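Local coordinates for protein putative hyaluronoglucosaminidase (Clostridium perfringens, PDB 6PWI) that probably acts as a family 84 glycoside hydrolase with hexosaminidase activity, this chain being the part that holds the catalytic barrel domain of a longer, probably cell-wall-attached protein, at residues K407-I421 and A438-D452. Numbering follows the deposited sequence.
Sequences KGEMLDPTVTNFKGI and AIADYGWNRADFDMD
Pro413 and Ala447 bring the two backbones closest, their CA atoms 4.8 Å apart, where the winding loop from Lys407 to Asn417 passes over the end of helix 433-444 and the turn Arg446-Phe449 behind it. Tyr442 rises from that helix into the loop. Its CG lies anti to the backbone N (chi1 174°), which directs the ring at Leu411: Leu411 CB sits over the ring centroid at 3.7 Å, only 6° off the normal, a CH-pi contact, while the CG of Arg446 covers the opposite face nearer the rim. Tyr442 OH then donates to Asp412 O (2.7 Å), meeting that carbonyl from well above its plane, and Pro413 CA lies at the ring edge. Beyond Tyr442, Leu411 CD1 reaches Ile439 CD1, the two side chains crossing at about a right angle, and also touches the Phe449 ring.

The setting is a closed (beta/alpha)8 barrel: 418-423 is its eighth strand, lying between strands 387-391 and 179-184, and helix 433-444 packs outside it. Ile421 CG2 meets Ile439 CG2 at this strand-helix interface, and Leu391 touches both isoleucines.

Arg446 extends back from the helix end to Phe418. Its guanidinium lies flat on the Phe418 ring, planes 19° apart and CZ 3.9 Å from the ring centroid, a cation-pi stack; Phe376 also stacks with Phe418. Arg446 NH2 donates to Phe418 O (2.9 Å), and NH1 makes a weak bond to Thr416 O, so stacking and hydrogen bonding together limit the group's rotation.

At the far end Lys407 NZ bridges to the syn lone pair of Asp452 OD1 (2.6 Å) and also pairs with Glu490. Alongside, Met451 CG packs on Lys407 CG, and a water links Gly408 N to Met451 O.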
ATOM      1  N   LYS A 407      -1.102  12.010  -0.579  1.00 22.07           N
ATOM      2  CA  LYS A 407      -2.318  11.309  -0.959  1.00 23.25           C
ATOM      3  C   LYS A 407      -2.127  10.611  -2.308  1.00 23.79           C
ATOM      4  O   LYS A 407      -1.156  10.865  -3.018  1.00 23.53           O
ATOM      5  CB  LYS A 407      -3.457  12.325  -1.055  1.00 23.75           C
ATOM      6  CG  LYS A 407      -3.268  13.385  -2.133  1.00 24.50           C
ATOM      7  CD  LYS A 407      -4.130  14.603  -1.933  1.00 25.14           C
ATOM      8  CE  LYS A 407      -4.210  15.462  -3.174  1.00 25.66           C
ATOM      9  NZ  LYS A 407      -5.272  16.484  -3.046  1.00 25.98           N
ATOM     10  N   GLY A 408      -3.089   9.749  -2.665  1.00 23.89           N
ATOM     11  CA  GLY A 408      -3.046   8.997  -3.908  1.00 24.68           C
ATOM     12  C   GLY A 408      -3.505   9.822  -5.109  1.00 25.56           C
ATOM     13  O   GLY A 408      -4.563   9.560  -5.677  1.00 26.54           O
ATOM     14  N   GLU A 409      -2.678  10.796  -5.500  1.00 25.87           N
ATOM     15  CA  GLU A 409      -2.946  11.692  -6.610  1.00 26.41           C
ATOM     16  C   GLU A 409      -3.014  10.934  -7.935  1.00 27.02           C
ATOM     17  O   GLU A 409      -3.680  11.392  -8.861  1.00 27.29           O
ATOM     18  CB  GLU A 409      -1.821  12.718  -6.732  1.00 27.77           C
ATOM     19  CG  GLU A 409      -2.060  13.986  -5.945  1.00 30.23           C
ATOM     20  CD  GLU A 409      -1.052  15.080  -6.256  1.00 32.89           C
ATOM     21  OE1 GLU A 409      -0.167  15.324  -5.401  1.00 32.83           O
ATOM     22  OE2 GLU A 409      -1.143  15.679  -7.357  1.00 34.70           O
ATOM     23  N   MET A 410      -2.312   9.796  -8.036  1.00 26.67           N
ATOM     24  CA  MET A 410      -2.173   9.094  -9.307  1.00 26.92           C
ATOM     25  C   MET A 410      -3.297   8.077  -9.512  1.00 27.33           C
ATOM     26  O   MET A 410      -3.267   7.322 -10.480  1.00 28.86           O
ATOM     27  CB  MET A 410      -0.819   8.381  -9.392  1.00 25.97           C
ATOM     28  CG  MET A 410       0.339   9.354  -9.379  1.00 27.54           C
ATOM     29  SD  MET A 410       1.923   8.587  -9.001  1.00 27.30           S
ATOM     30  CE  MET A 410       2.446   8.088 -10.644  1.00 26.56           C
ATOM     31  N   LEU A 411      -4.289   8.072  -8.612  1.00 26.56           N
ATOM     32  CA  LEU A 411      -5.325   7.051  -8.613  1.00 26.17           C
ATOM     33  C   LEU A 411      -6.653   7.665  -9.055  1.00 26.35           C
ATOM     34  O   LEU A 411      -7.314   8.334  -8.269  1.00 29.14           O
ATOM     35  CB  LEU A 411      -5.434   6.456  -7.202  1.00 24.56           C
ATOM     36  CG  LEU A 411      -4.133   5.918  -6.605  1.00 24.22           C
ATOM     37  CD1 LEU A 411      -4.364   5.367  -5.208  1.00 22.57           C
ATOM     38  CD2 LEU A 411      -3.503   4.861  -7.502  1.00 23.26           C
ATOM     39  N   ASP A 412      -7.055   7.398 -10.303  1.00 25.56           N
ATOM     40  CA  ASP A 412      -8.290   7.944 -10.849  1.00 24.97           C
ATOM     41  C   ASP A 412      -9.492   7.052 -10.516  1.00 24.28           C
ATOM     42  O   ASP A 412      -9.601   5.922 -10.997  1.00 23.48           O
ATOM     43  CB  ASP A 412      -8.138   8.242 -12.341  1.00 24.62           C
ATOM     44  CG  ASP A 412      -9.356   8.886 -12.978  1.00 25.76           C
ATOM     45  OD1 ASP A 412     -10.421   8.991 -12.302  1.00 25.42           O
ATOM     46  OD2 ASP A 412      -9.233   9.259 -14.158  1.00 26.42           O
ATOM     47  N   PRO A 413     -10.448   7.549  -9.700  1.00 23.52           N
ATOM     48  CA  PRO A 413     -11.606   6.758  -9.286  1.00 23.78           C
ATOM     49  C   PRO A 413     -12.609   6.381 -10.376  1.00 24.47           C
ATOM     50  O   PRO A 413     -13.523   5.606 -10.113  1.00 25.24           O
ATOM     51  CB  PRO A 413     -12.298   7.602  -8.204  1.00 23.61           C
ATOM     52  CG  PRO A 413     -11.772   9.006  -8.392  1.00 23.82           C
ATOM     53  CD  PRO A 413     -10.432   8.886  -9.088  1.00 23.77           C
ATOM     54  N   THR A 414     -12.413   6.885 -11.600  1.00 24.85           N
ATOM     55  CA  THR A 414     -13.376   6.656 -12.669  1.00 24.70           C
ATOM     56  C   THR A 414     -12.880   5.603 -13.662  1.00 25.90           C
ATOM     57  O   THR A 414     -13.572   5.315 -14.640  1.00 26.35           O
ATOM     58  CB  THR A 414     -13.668   7.940 -13.460  1.00 24.36           C
ATOM     59  OG1 THR A 414     -12.453   8.330 -14.108  1.00 22.63           O
ATOM     60  CG2 THR A 414     -14.234   9.056 -12.606  1.00 22.66           C
ATOM     61  N   VAL A 415     -11.678   5.056 -13.421  1.00 26.08           N
ATOM     62  CA  VAL A 415     -11.083   4.081 -14.325  1.00 26.45           C
ATOM     63  C   VAL A 415     -11.537   2.677 -13.929  1.00 26.99           C
ATOM     64  O   VAL A 415     -11.411   2.290 -12.770  1.00 27.85           O
ATOM     65  CB  VAL A 415      -9.546   4.183 -14.345  1.00 25.35           C
ATOM     66  CG1 VAL A 415      -8.932   3.129 -15.257  1.00 24.81           C
ATOM     67  CG2 VAL A 415      -9.082   5.570 -14.747  1.00 24.59           C
ATOM     68  N   THR A 416     -11.999   1.899 -14.914  1.00 28.72           N
ATOM     69  CA  THR A 416     -12.705   0.656 -14.628  1.00 31.65           C
ATOM     70  C   THR A 416     -12.060  -0.555 -15.313  1.00 31.90           C
ATOM     71  O   THR A 416     -12.423  -1.689 -15.016  1.00 33.96           O
ATOM     72  CB  THR A 416     -14.180   0.766 -15.051  1.00 32.35           C
ATOM     73  OG1 THR A 416     -14.221   1.025 -16.457  1.00 33.35           O
ATOM     74  CG2 THR A 416     -14.936   1.856 -14.323  1.00 31.95           C
ATOM     75  N   ASN A 417     -11.116  -0.331 -16.231  1.00 32.37           N
ATOM     76  CA  ASN A 417     -10.798  -1.357 -17.217  1.00 33.33           C
ATOM     77  C   ASN A 417      -9.470  -2.057 -16.911  1.00 32.68           C
ATOM     78  O   ASN A 417      -8.604  -2.168 -17.784  1.00 32.61           O
ATOM     79  CB  ASN A 417     -10.840  -0.785 -18.642  1.00 35.11           C
ATOM     80  CG  ASN A 417      -9.989   0.458 -18.825  1.00 36.91           C
ATOM     81  OD1 ASN A 417      -9.678   1.160 -17.859  1.00 37.25           O
ATOM     82  ND2 ASN A 417      -9.606   0.743 -20.062  1.00 36.56           N
ATOM     83  N   PHE A 418      -9.315  -2.557 -15.677  1.00 29.41           N
ATOM     84  CA  PHE A 418      -8.066  -3.196 -15.290  1.00 27.68           C
ATOM     85  C   PHE A 418      -8.296  -4.144 -14.118  1.00 26.17           C
ATOM     86  O   PHE A 418      -9.297  -4.023 -13.415  1.00 25.99           O
ATOM     87  CB  PHE A 418      -6.957  -2.161 -15.056  1.00 26.42           C
ATOM     88  CG  PHE A 418      -7.100  -1.325 -13.811  1.00 25.59           C
ATOM     89  CD1 PHE A 418      -6.202  -1.458 -12.767  1.00 24.98           C
ATOM     90  CD2 PHE A 418      -8.135  -0.413 -13.678  1.00 25.28           C
ATOM     91  CE1 PHE A 418      -6.331  -0.693 -11.618  1.00 25.30           C
ATOM     92  CE2 PHE A 418      -8.260   0.355 -12.531  1.00 25.89           C
ATOM     93  CZ  PHE A 418      -7.356   0.216 -11.503  1.00 25.43           C
ATOM     94  N   LYS A 419      -7.335  -5.059 -13.920  1.00 24.56           N
ATOM     95  CA  LYS A 419      -7.495  -6.260 -13.115  1.00 24.24           C
ATOM     96  C   LYS A 419      -7.122  -6.003 -11.657  1.00 23.54           C
ATOM     97  O   LYS A 419      -7.451  -6.802 -10.786  1.00 23.93           O
ATOM     98  CB  LYS A 419      -6.593  -7.378 -13.650  1.00 26.08           C
ATOM     99  CG  LYS A 419      -7.012  -7.990 -14.978  1.00 28.51           C
ATOM    100  CD  LYS A 419      -6.203  -9.209 -15.372  1.00 30.56           C
ATOM    101  CE  LYS A 419      -7.016 -10.212 -16.172  1.00 32.78           C
ATOM    102  NZ  LYS A 419      -6.142 -11.205 -16.845  1.00 38.42           N
ATOM    103  N   GLY A 420      -6.410  -4.903 -11.390  1.00 22.62           N
ATOM    104  CA  GLY A 420      -5.932  -4.630 -10.046  1.00 21.00           C
ATOM    105  C   GLY A 420      -4.631  -3.836 -10.047  1.00 20.26           C
ATOM    106  O   GLY A 420      -4.121  -3.467 -11.101  1.00 19.75           O
ATOM    107  N   ILE A 421      -4.091  -3.592  -8.849  1.00 19.94           N
ATOM    108  CA  ILE A 421      -2.987  -2.660  -8.723  1.00 19.89           C
ATOM    109  C   ILE A 421      -2.075  -3.087  -7.574  1.00 19.87           C
ATOM    110  O   ILE A 421      -2.546  -3.538  -6.528  1.00 20.21           O
ATOM    111  CB  ILE A 421      -3.525  -1.217  -8.582  1.00 19.85           C
ATOM    112  CG1 ILE A 421      -2.400  -0.188  -8.426  1.00 19.90           C
ATOM    113  CG2 ILE A 421      -4.570  -1.114  -7.478  1.00 18.85           C
ATOM    114  CD1 ILE A 421      -2.776   1.216  -8.865  1.00 19.85           C
ATOM    115  N   ALA A 438      -3.564   3.676   0.714  1.00 20.11           N
ATOM    116  CA  ALA A 438      -4.198   4.288  -0.445  1.00 19.72           C
ATOM    117  C   ALA A 438      -4.566   3.223  -1.474  1.00 20.18           C
ATOM    118  O   ALA A 438      -5.725   3.135  -1.881  1.00 20.59           O
ATOM    119  CB  ALA A 438      -3.313   5.352  -1.034  1.00 19.15           C
ATOM    120  N   ILE A 439      -3.579   2.405  -1.858  1.00 20.66           N
ATOM    121  CA  ILE A 439      -3.756   1.363  -2.864  1.00 21.21           C
ATOM    122  C   ILE A 439      -4.791   0.333  -2.403  1.00 20.57           C
ATOM    123  O   ILE A 439      -5.567  -0.164  -3.213  1.00 20.37           O
ATOM    124  CB  ILE A 439      -2.400   0.719  -3.221  1.00 21.84           C
ATOM    125  CG1 ILE A 439      -1.421   1.747  -3.796  1.00 23.25           C
ATOM    126  CG2 ILE A 439      -2.566  -0.481  -4.140  1.00 22.04           C
ATOM    127  CD1 ILE A 439      -2.017   2.667  -4.821  1.00 24.61           C
ATOM    128  N   ALA A 440      -4.807   0.028  -1.101  1.00 19.95           N
ATOM    129  CA  ALA A 440      -5.754  -0.922  -0.547  1.00 20.02           C
ATOM    130  C   ALA A 440      -7.177  -0.404  -0.735  1.00 21.05           C
ATOM    131  O   ALA A 440      -8.036  -1.132  -1.227  1.00 22.05           O
ATOM    132  CB  ALA A 440      -5.447  -1.174   0.906  1.00 19.58           C
ATOM    133  N   ASP A 441      -7.405   0.855  -0.338  1.00 20.65           N
ATOM    134  CA  ASP A 441      -8.711   1.485  -0.405  1.00 20.03           C
ATOM    135  C   ASP A 441      -9.143   1.593  -1.865  1.00 20.17           C
ATOM    136  O   ASP A 441     -10.225   1.142  -2.236  1.00 19.95           O
ATOM    137  CB  ASP A 441      -8.658   2.841   0.298  1.00 21.71           C
ATOM    138  CG  ASP A 441      -9.998   3.540   0.475  1.00 23.90           C
ATOM    139  OD1 ASP A 441     -11.056   2.883   0.311  1.00 24.76           O
ATOM    140  OD2 ASP A 441      -9.973   4.742   0.799  1.00 25.90           O
ATOM    141  N   TYR A 442      -8.274   2.178  -2.696  1.00 19.94           N
ATOM    142  CA  TYR A 442      -8.573   2.387  -4.101  1.00 19.77           C
ATOM    143  C   TYR A 442      -8.761   1.051  -4.814  1.00 20.04           C
ATOM    144  O   TYR A 442      -9.651   0.911  -5.647  1.00 20.76           O
ATOM    145  CB  TYR A 442      -7.467   3.210  -4.764  1.00 19.68           C
ATOM    146  CG  TYR A 442      -7.595   3.376  -6.257  1.00 19.86           C
ATOM    147  CD1 TYR A 442      -8.637   4.103  -6.817  1.00 20.41           C
ATOM    148  CD2 TYR A 442      -6.667   2.819  -7.120  1.00 20.20           C
ATOM    149  CE1 TYR A 442      -8.754   4.270  -8.190  1.00 20.61           C
ATOM    150  CE2 TYR A 442      -6.761   2.985  -8.493  1.00 20.84           C
ATOM    151  CZ  TYR A 442      -7.807   3.711  -9.029  1.00 21.13           C
ATOM    152  OH  TYR A 442      -7.905   3.867 -10.381  1.00 22.67           O
ATOM    153  N   GLY A 443      -7.905   0.078  -4.489  1.00 20.25           N
ATOM    154  CA  GLY A 443      -7.925  -1.212  -5.158  1.00 20.08           C
ATOM    155  C   GLY A 443      -9.228  -1.961  -4.904  1.00 20.53           C
ATOM    156  O   GLY A 443      -9.734  -2.634  -5.805  1.00 21.64           O
ATOM    157  N   TRP A 444      -9.758  -1.819  -3.679  1.00 20.12           N
ATOM    158  CA  TRP A 444     -10.970  -2.500  -3.252  1.00 20.89           C
ATOM    159  C   TRP A 444     -12.210  -1.815  -3.834  1.00 22.15           C
ATOM    160  O   TRP A 444     -13.030  -2.474  -4.480  1.00 21.31           O
ATOM    161  CB  TRP A 444     -11.042  -2.609  -1.723  1.00 20.49           C
ATOM    162  CG  TRP A 444     -12.263  -3.335  -1.242  1.00 20.29           C
ATOM    163  CD1 TRP A 444     -13.474  -2.786  -0.937  1.00 20.00           C
ATOM    164  CD2 TRP A 444     -12.407  -4.753  -1.032  1.00 20.10           C
ATOM    165  NE1 TRP A 444     -14.358  -3.756  -0.553  1.00 19.74           N
ATOM    166  CE2 TRP A 444     -13.735  -4.974  -0.600  1.00 20.09           C
ATOM    167  CE3 TRP A 444     -11.551  -5.856  -1.162  1.00 20.06           C
ATOM    168  CZ2 TRP A 444     -14.223  -6.250  -0.303  1.00 19.97           C
ATOM    169  CZ3 TRP A 444     -12.034  -7.117  -0.874  1.00 19.96           C
ATOM    170  CH2 TRP A 444     -13.351  -7.309  -0.446  1.00 19.92           C
ATOM    171  N   ASN A 445     -12.325  -0.497  -3.597  1.00 22.45           N
ATOM    172  CA  ASN A 445     -13.487   0.289  -3.980  1.00 23.13           C
ATOM    173  C   ASN A 445     -13.026   1.524  -4.749  1.00 24.14           C
ATOM    174  O   ASN A 445     -12.635   2.514  -4.136  1.00 24.68           O
ATOM    175  CB  ASN A 445     -14.290   0.729  -2.750  1.00 22.60           C
ATOM    176  CG  ASN A 445     -15.584   1.452  -3.082  1.00 22.96           C
ATOM    177  OD1 ASN A 445     -15.717   2.061  -4.142  1.00 22.43           O
ATOM    178  ND2 ASN A 445     -16.547   1.397  -2.174  1.00 22.47           N
ATOM    179  N   ARG A 446     -13.124   1.469  -6.084  1.00 24.42           N
ATOM    180  CA  ARG A 446     -12.577   2.511  -6.935  1.00 24.98           C
ATOM    181  C   ARG A 446     -13.433   3.777  -6.914  1.00 25.30           C
ATOM    182  O   ARG A 446     -12.912   4.865  -6.690  1.00 25.13           O
ATOM    183  CB  ARG A 446     -12.358   1.995  -8.356  1.00 25.82           C
ATOM    184  CG  ARG A 446     -11.040   1.260  -8.529  1.00 29.01           C
ATOM    185  CD  ARG A 446     -11.077   0.586  -9.880  1.00 31.19           C
ATOM    186  NE  ARG A 446     -10.365  -0.679  -9.933  1.00 33.14           N
ATOM    187  CZ  ARG A 446     -10.539  -1.572 -10.907  1.00 36.09           C
ATOM    188  NH1 ARG A 446     -11.411  -1.323 -11.874  1.00 35.08           N
ATOM    189  NH2 ARG A 446      -9.851  -2.706 -10.908  1.00 34.29           N
ATOM    190  N   ALA A 447     -14.735   3.647  -7.173  1.00 25.77           N
ATOM    191  CA  ALA A 447     -15.570   4.825  -7.367  1.00 27.37           C
ATOM    192  C   ALA A 447     -15.618   5.680  -6.100  1.00 28.47           C
ATOM    193  O   ALA A 447     -15.641   6.907  -6.189  1.00 29.32           O
ATOM    194  CB  ALA A 447     -16.950   4.437  -7.836  1.00 26.44           C
ATOM    195  N   ASP A 448     -15.606   5.029  -4.928  1.00 27.46           N
ATOM    196  CA  ASP A 448     -15.747   5.738  -3.668  1.00 27.18           C
ATOM    197  C   ASP A 448     -14.386   6.140  -3.107  1.00 27.20           C
ATOM    198  O   ASP A 448     -14.286   6.464  -1.927  1.00 27.55           O
ATOM    199  CB  ASP A 448     -16.521   4.917  -2.635  1.00 28.45           C
ATOM    200  CG  ASP A 448     -17.910   4.496  -3.086  1.00 29.83           C
ATOM    201  OD1 ASP A 448     -18.482   5.178  -3.965  1.00 29.71           O
ATOM    202  OD2 ASP A 448     -18.410   3.479  -2.559  1.00 30.25           O
ATOM    203  N   PHE A 449     -13.338   6.128  -3.939  1.00 26.47           N
ATOM    204  CA  PHE A 449     -12.039   6.543  -3.435  1.00 26.71           C
ATOM    205  C   PHE A 449     -11.994   8.061  -3.293  1.00 28.02           C
ATOM    206  O   PHE A 449     -12.045   8.795  -4.284  1.00 26.77           O
ATOM    207  CB  PHE A 449     -10.880   6.032  -4.290  1.00 26.26           C
ATOM    208  CG  PHE A 449      -9.527   6.397  -3.737  1.00 25.92           C
ATOM    209  CD1 PHE A 449      -9.092   5.876  -2.525  1.00 26.89           C
ATOM    210  CD2 PHE A 449      -8.692   7.272  -4.414  1.00 26.11           C
ATOM    211  CE1 PHE A 449      -7.848   6.215  -2.011  1.00 26.08           C
ATOM    212  CE2 PHE A 449      -7.445   7.609  -3.902  1.00 26.05           C
ATOM    213  CZ  PHE A 449      -7.024   7.076  -2.705  1.00 26.01           C
ATOM    214  N   ASP A 450     -11.903   8.500  -2.032  1.00 29.48           N
ATOM    215  CA  ASP A 450     -11.748   9.899  -1.676  1.00 30.20           C
ATOM    216  C   ASP A 450     -10.305  10.151  -1.246  1.00 28.58           C
ATOM    217  O   ASP A 450      -9.959  10.052  -0.074  1.00 27.49           O
ATOM    218  CB  ASP A 450     -12.768  10.327  -0.621  1.00 33.16           C
ATOM    219  CG  ASP A 450     -12.878  11.833  -0.499  1.00 35.59           C
ATOM    220  OD1 ASP A 450     -11.852  12.483  -0.221  1.00 36.93           O
ATOM    221  OD2 ASP A 450     -13.986  12.343  -0.703  1.00 40.49           O
ATOM    222  N   MET A 451      -9.484  10.464  -2.244  1.00 28.33           N
ATOM    223  CA  MET A 451      -8.077  10.804  -2.156  1.00 29.02           C
ATOM    224  C   MET A 451      -7.766  11.585  -0.874  1.00 29.31           C
ATOM    225  O   MET A 451      -6.898  11.178  -0.104  1.00 27.94           O
ATOM    226  CB  MET A 451      -7.761  11.644  -3.396  1.00 29.51           C
ATOM    227  CG  MET A 451      -6.322  11.975  -3.615  1.00 30.14           C
ATOM    228  SD  MET A 451      -6.181  12.909  -5.164  1.00 34.25           S
ATOM    229  CE  MET A 451      -7.398  14.207  -4.938  1.00 32.11           C
ATOM    230  N   ASP A 452      -8.482  12.698  -0.639  1.00 29.53           N
ATOM    231  CA  ASP A 452      -8.144  13.621   0.441  1.00 29.17           C
ATOM    232  C   ASP A 452      -8.511  13.034   1.802  1.00 26.99           C
ATOM    233  O   ASP A 452      -7.750  13.164   2.760  1.00 27.17           O
ATOM    234  CB  ASP A 452      -8.741  15.018   0.222  1.00 31.17           C
ATOM    235  CG  ASP A 452      -8.129  15.781  -0.946  1.00 34.59           C
ATOM    236  OD1 ASP A 452      -7.014  15.422  -1.363  1.00 37.85           O
ATOM    237  OD2 ASP A 452      -8.774  16.722  -1.443  1.00 36.17           O
TER
HETATM  238  O   HOH W   1      -5.346   9.071  -0.624  1.00 20.98           O